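Alpha,alpha-trehalose-phosphate synthase (UDP-forming) (Burkholderia multivorans, PDB 5UOF) belongs to glycosyltransferase family 20 and has the two-domain GT-B fold of that clan. Local coordinates at residues V281-A292 and L324-F335. Sequence-based numbering, arbitrary orientation. Where two conformers were deposited one is given.
Sequences VERFQAFERMLA and LEGEAGRINGRF
E288 OE2 is gripped by two arginines of the neighbouring helix, which reach it from opposite faces of the carboxylate plane: R330 NH1 lies 2.6 Å from E288 OE2 on the syn side, R334 NH1 3.0 Å from E288 OE2 on the anti side. R330 also gives NH2 to E288 OE1 (2.8 Å), an end-on, two-nitrogen salt bridge in which the guanidinium is turned 40° from the carboxylate. With CG anti to the backbone N (chi1 175°) and the chain extended beyond it, E288 spans the gap and packs as a knob among R330, I331, R334 and F335. R330 NH2 is shared: it also bonds E327 OE2 (2.9 Å), one turn back on its own helix, while Q285 NE2 reaches E327 OE2 from the other face (2.8 Å). Arginine suits this place because its flat, many-donor head can lie between two glutamates, probably easing their mutual repulsion, and these opposing bonds should restrict the rotation of both carboxylates.

Beside this charged cluster the helices meet through apolar groups. F284 is the second knob, set among L324, E327, A328 and I331; I331 CD1 lies 3.7 Å from F284 CB, and CB of the small A328 touches F284 CE2. Further along, F335 is clasped from both faces, by L291 CB (4.0 Å from the ring centroid, a CH-pi contact) and by CG of its own neighbour R334. F284 also touches L303 of strand 301-306, and I331 touches I343 of strand 343-346, so the apolar side faces the sheet. The axes run 10.0 Å apart, 6° from parallel. Helix 280-293 links strands 266-271 and 301-306, and helix 314-335 links 301-306 and 343-346: successive beta-alpha-beta crossovers on one side of the parallel sheet, as in the Rossmann-like C-terminal domain of GT-B folds.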
# COMPACT_ATOMS: atom_id res chain seq x y z
N VAL A 281 11.19 -15.16 3.76
CA VAL A 281 12.51 -14.77 4.24
C VAL A 281 12.41 -14.29 5.68
O VAL A 281 13.20 -14.68 6.55
CB VAL A 281 13.13 -13.68 3.35
CG1 VAL A 281 14.36 -13.07 4.04
CG2 VAL A 281 13.51 -14.27 2.00
N GLU A 282 11.44 -13.41 5.94
CA GLU A 282 11.21 -12.91 7.29
C GLU A 282 10.89 -14.06 8.23
O GLU A 282 11.36 -14.08 9.38
CB GLU A 282 10.06 -11.90 7.30
CG GLU A 282 10.39 -10.57 6.61
CD GLU A 282 10.17 -10.59 5.11
OE1 GLU A 282 10.24 -9.51 4.49
OE2 GLU A 282 9.92 -11.67 4.54
N ARG A 283 10.09 -15.01 7.77
CA ARG A 283 9.76 -16.19 8.56
C ARG A 283 11.02 -16.89 9.06
O ARG A 283 11.18 -17.17 10.26
CB ARG A 283 8.90 -17.13 7.70
CG ARG A 283 8.10 -18.19 8.44
CD ARG A 283 6.74 -17.66 8.88
NE ARG A 283 5.97 -17.14 7.75
CZ ARG A 283 5.12 -17.85 7.01
NH1 ARG A 283 4.94 -19.14 7.25
NH2 ARG A 283 4.48 -17.27 6.00
N PHE A 284 11.94 -17.18 8.14
CA PHE A 284 13.17 -17.88 8.49
C PHE A 284 14.04 -17.01 9.38
O PHE A 284 14.64 -17.51 10.34
CB PHE A 284 13.96 -18.26 7.25
CG PHE A 284 13.37 -19.40 6.44
CD1 PHE A 284 12.10 -19.89 6.70
CD2 PHE A 284 14.12 -19.97 5.43
CE1 PHE A 284 11.58 -20.94 5.93
CE2 PHE A 284 13.60 -21.02 4.66
CZ PHE A 284 12.33 -21.50 4.93
N GLN A 285 14.16 -15.72 9.06
CA GLN A 285 15.09 -14.87 9.79
C GLN A 285 14.64 -14.65 11.22
O GLN A 285 15.48 -14.46 12.11
CB GLN A 285 15.26 -13.53 9.07
CG GLN A 285 16.03 -13.66 7.75
CD GLN A 285 16.31 -12.32 7.09
OE1 GLN A 285 15.82 -11.29 7.54
NE2 GLN A 285 17.11 -12.34 6.03
N ALA A 286 13.33 -14.63 11.47
CA ALA A 286 12.88 -14.49 12.84
C ALA A 286 13.17 -15.74 13.65
O ALA A 286 13.46 -15.65 14.85
CB ALA A 286 11.39 -14.16 12.88
N PHE A 287 13.10 -16.92 13.03
CA PHE A 287 13.50 -18.14 13.72
C PHE A 287 14.99 -18.11 14.03
O PHE A 287 15.42 -18.49 15.13
CB PHE A 287 13.15 -19.36 12.85
CG PHE A 287 13.43 -20.68 13.50
CD1 PHE A 287 12.68 -21.10 14.59
CD2 PHE A 287 14.42 -21.52 13.01
CE1 PHE A 287 12.94 -22.34 15.20
CE2 PHE A 287 14.67 -22.75 13.61
CZ PHE A 287 13.94 -23.15 14.70
N GLU A 288 15.80 -17.65 13.08
CA GLU A 288 17.23 -17.46 13.31
C GLU A 288 17.47 -16.53 14.49
O GLU A 288 18.28 -16.82 15.37
CB GLU A 288 17.88 -16.90 12.05
CG GLU A 288 19.35 -16.55 12.22
CD GLU A 288 19.88 -15.70 11.07
OE1 GLU A 288 19.07 -15.22 10.23
OE2 GLU A 288 21.12 -15.52 11.01
N ARG A 289 16.76 -15.40 14.51
CA ARG A 289 16.92 -14.42 15.58
C ARG A 289 16.54 -15.01 16.92
O ARG A 289 17.20 -14.77 17.93
CB ARG A 289 16.07 -13.18 15.27
CG ARG A 289 16.26 -12.03 16.24
CD ARG A 289 15.72 -10.72 15.65
NE ARG A 289 16.47 -10.28 14.48
CZ ARG A 289 16.33 -9.08 13.90
NH1 ARG A 289 15.47 -8.20 14.39
NH2 ARG A 289 17.06 -8.76 12.84
N MET A 290 15.48 -15.83 16.96
CA MET A 290 15.12 -16.46 18.22
C MET A 290 16.24 -17.38 18.71
O MET A 290 16.59 -17.37 19.90
CB MET A 290 13.82 -17.24 18.07
CG MET A 290 13.21 -17.62 19.40
SD MET A 290 12.38 -19.21 19.28
CE MET A 290 13.79 -20.31 19.11
N LEU A 291 16.84 -18.16 17.81
CA LEU A 291 17.91 -19.07 18.21
C LEU A 291 19.13 -18.31 18.69
O LEU A 291 19.87 -18.79 19.56
CB LEU A 291 18.29 -19.99 17.05
CG LEU A 291 17.22 -20.98 16.59
CD1 LEU A 291 17.74 -21.70 15.36
CD2 LEU A 291 16.89 -21.97 17.72
N ALA A 292 19.39 -17.13 18.11
CA ALA A 292 20.50 -16.30 18.57
C ALA A 292 20.19 -15.67 19.93
O ALA A 292 21.07 -15.59 20.79
CB ALA A 292 20.79 -15.21 17.53
N LEU A 324 14.96 -18.57 -0.67
CA LEU A 324 14.73 -19.31 0.57
C LEU A 324 15.76 -20.41 0.77
O LEU A 324 16.15 -20.69 1.91
CB LEU A 324 13.33 -19.93 0.57
CG LEU A 324 12.16 -18.95 0.62
CD1 LEU A 324 10.86 -19.73 0.65
CD2 LEU A 324 12.29 -18.05 1.85
N GLU A 325 16.19 -21.06 -0.31
CA GLU A 325 17.27 -22.04 -0.17
C GLU A 325 18.54 -21.38 0.35
O GLU A 325 19.23 -21.95 1.19
CB GLU A 325 17.51 -22.74 -1.51
CG GLU A 325 16.39 -23.73 -1.83
CD GLU A 325 16.39 -24.26 -3.25
OE1 GLU A 325 15.65 -25.25 -3.49
OE2 GLU A 325 17.09 -23.72 -4.14
N GLY A 326 18.84 -20.16 -0.11
CA GLY A 326 20.00 -19.46 0.41
C GLY A 326 19.86 -19.10 1.87
O GLY A 326 20.81 -19.22 2.65
N GLU A 327 18.66 -18.66 2.28
CA GLU A 327 18.42 -18.32 3.68
C GLU A 327 18.50 -19.56 4.57
O GLU A 327 19.15 -19.54 5.62
CB GLU A 327 17.07 -17.63 3.84
CG GLU A 327 17.07 -16.15 3.45
CD GLU A 327 18.08 -15.35 4.24
OE1 GLU A 327 19.19 -15.11 3.72
OE2 GLU A 327 17.79 -14.98 5.39
N ALA A 328 17.84 -20.65 4.17
CA ALA A 328 17.95 -21.89 4.93
C ALA A 328 19.40 -22.36 4.99
O ALA A 328 19.88 -22.78 6.04
CB ALA A 328 17.05 -22.97 4.31
N GLY A 329 20.12 -22.28 3.86
CA GLY A 329 21.52 -22.66 3.86
C GLY A 329 22.35 -21.84 4.82
O GLY A 329 23.21 -22.37 5.52
N ARG A 330 22.09 -20.53 4.87
CA ARG A 330 22.85 -19.68 5.78
C ARG A 330 22.51 -19.99 7.23
O ARG A 330 23.41 -20.10 8.08
CB ARG A 330 22.58 -18.21 5.47
CG ARG A 330 23.41 -17.25 6.30
CD ARG A 330 23.05 -15.81 5.99
NE ARG A 330 21.63 -15.57 6.21
CZ ARG A 330 21.09 -15.41 7.41
NH1 ARG A 330 21.87 -15.48 8.48
NH2 ARG A 330 19.78 -15.21 7.53
N ILE A 331 21.23 -20.13 7.55
CA ILE A 331 20.81 -20.33 8.94
C ILE A 331 21.23 -21.71 9.43
O ILE A 331 21.71 -21.86 10.57
CB ILE A 331 19.29 -20.10 9.06
CG1 ILE A 331 18.97 -18.63 8.78
CG2 ILE A 331 18.79 -20.50 10.44
CD1 ILE A 331 17.46 -18.36 8.56
N ASN A 332 21.08 -22.74 8.59
CA ASN A 332 21.59 -24.05 8.97
C ASN A 332 23.11 -24.04 9.09
O ASN A 332 23.67 -24.65 10.00
CB ASN A 332 21.10 -25.10 7.97
CG ASN A 332 19.60 -25.37 8.12
OD1 ASN A 332 19.05 -25.20 9.21
ND2 ASN A 332 18.93 -25.74 7.02
N GLY A 333 23.81 -23.31 8.21
CA GLY A 333 25.25 -23.21 8.36
C GLY A 333 25.64 -22.57 9.68
O GLY A 333 26.65 -22.94 10.28
N ARG A 334 24.83 -21.62 10.14
CA ARG A 334 25.14 -20.91 11.38
C ARG A 334 24.95 -21.79 12.60
O ARG A 334 25.79 -21.80 13.51
CB ARG A 334 24.27 -19.66 11.49
CG ARG A 334 24.57 -18.82 12.74
CD ARG A 334 23.79 -17.50 12.74
NE ARG A 334 24.09 -16.76 13.96
CZ ARG A 334 23.42 -15.69 14.38
NH1 ARG A 334 22.40 -15.23 13.68
NH2 ARG A 334 23.77 -15.11 15.52
N PHE A 335 23.84 -22.54 12.66
CA PHE A 335 23.41 -23.19 13.89
C PHE A 335 23.46 -24.71 13.88
O PHE A 335 23.33 -25.31 14.95
CB PHE A 335 21.98 -22.75 14.25
CG PHE A 335 21.87 -21.31 14.69
CD1 PHE A 335 22.58 -20.86 15.80
CD2 PHE A 335 21.07 -20.42 14.00
CE1 PHE A 335 22.49 -19.54 16.21
CE2 PHE A 335 20.98 -19.09 14.40
CZ PHE A 335 21.69 -18.66 15.51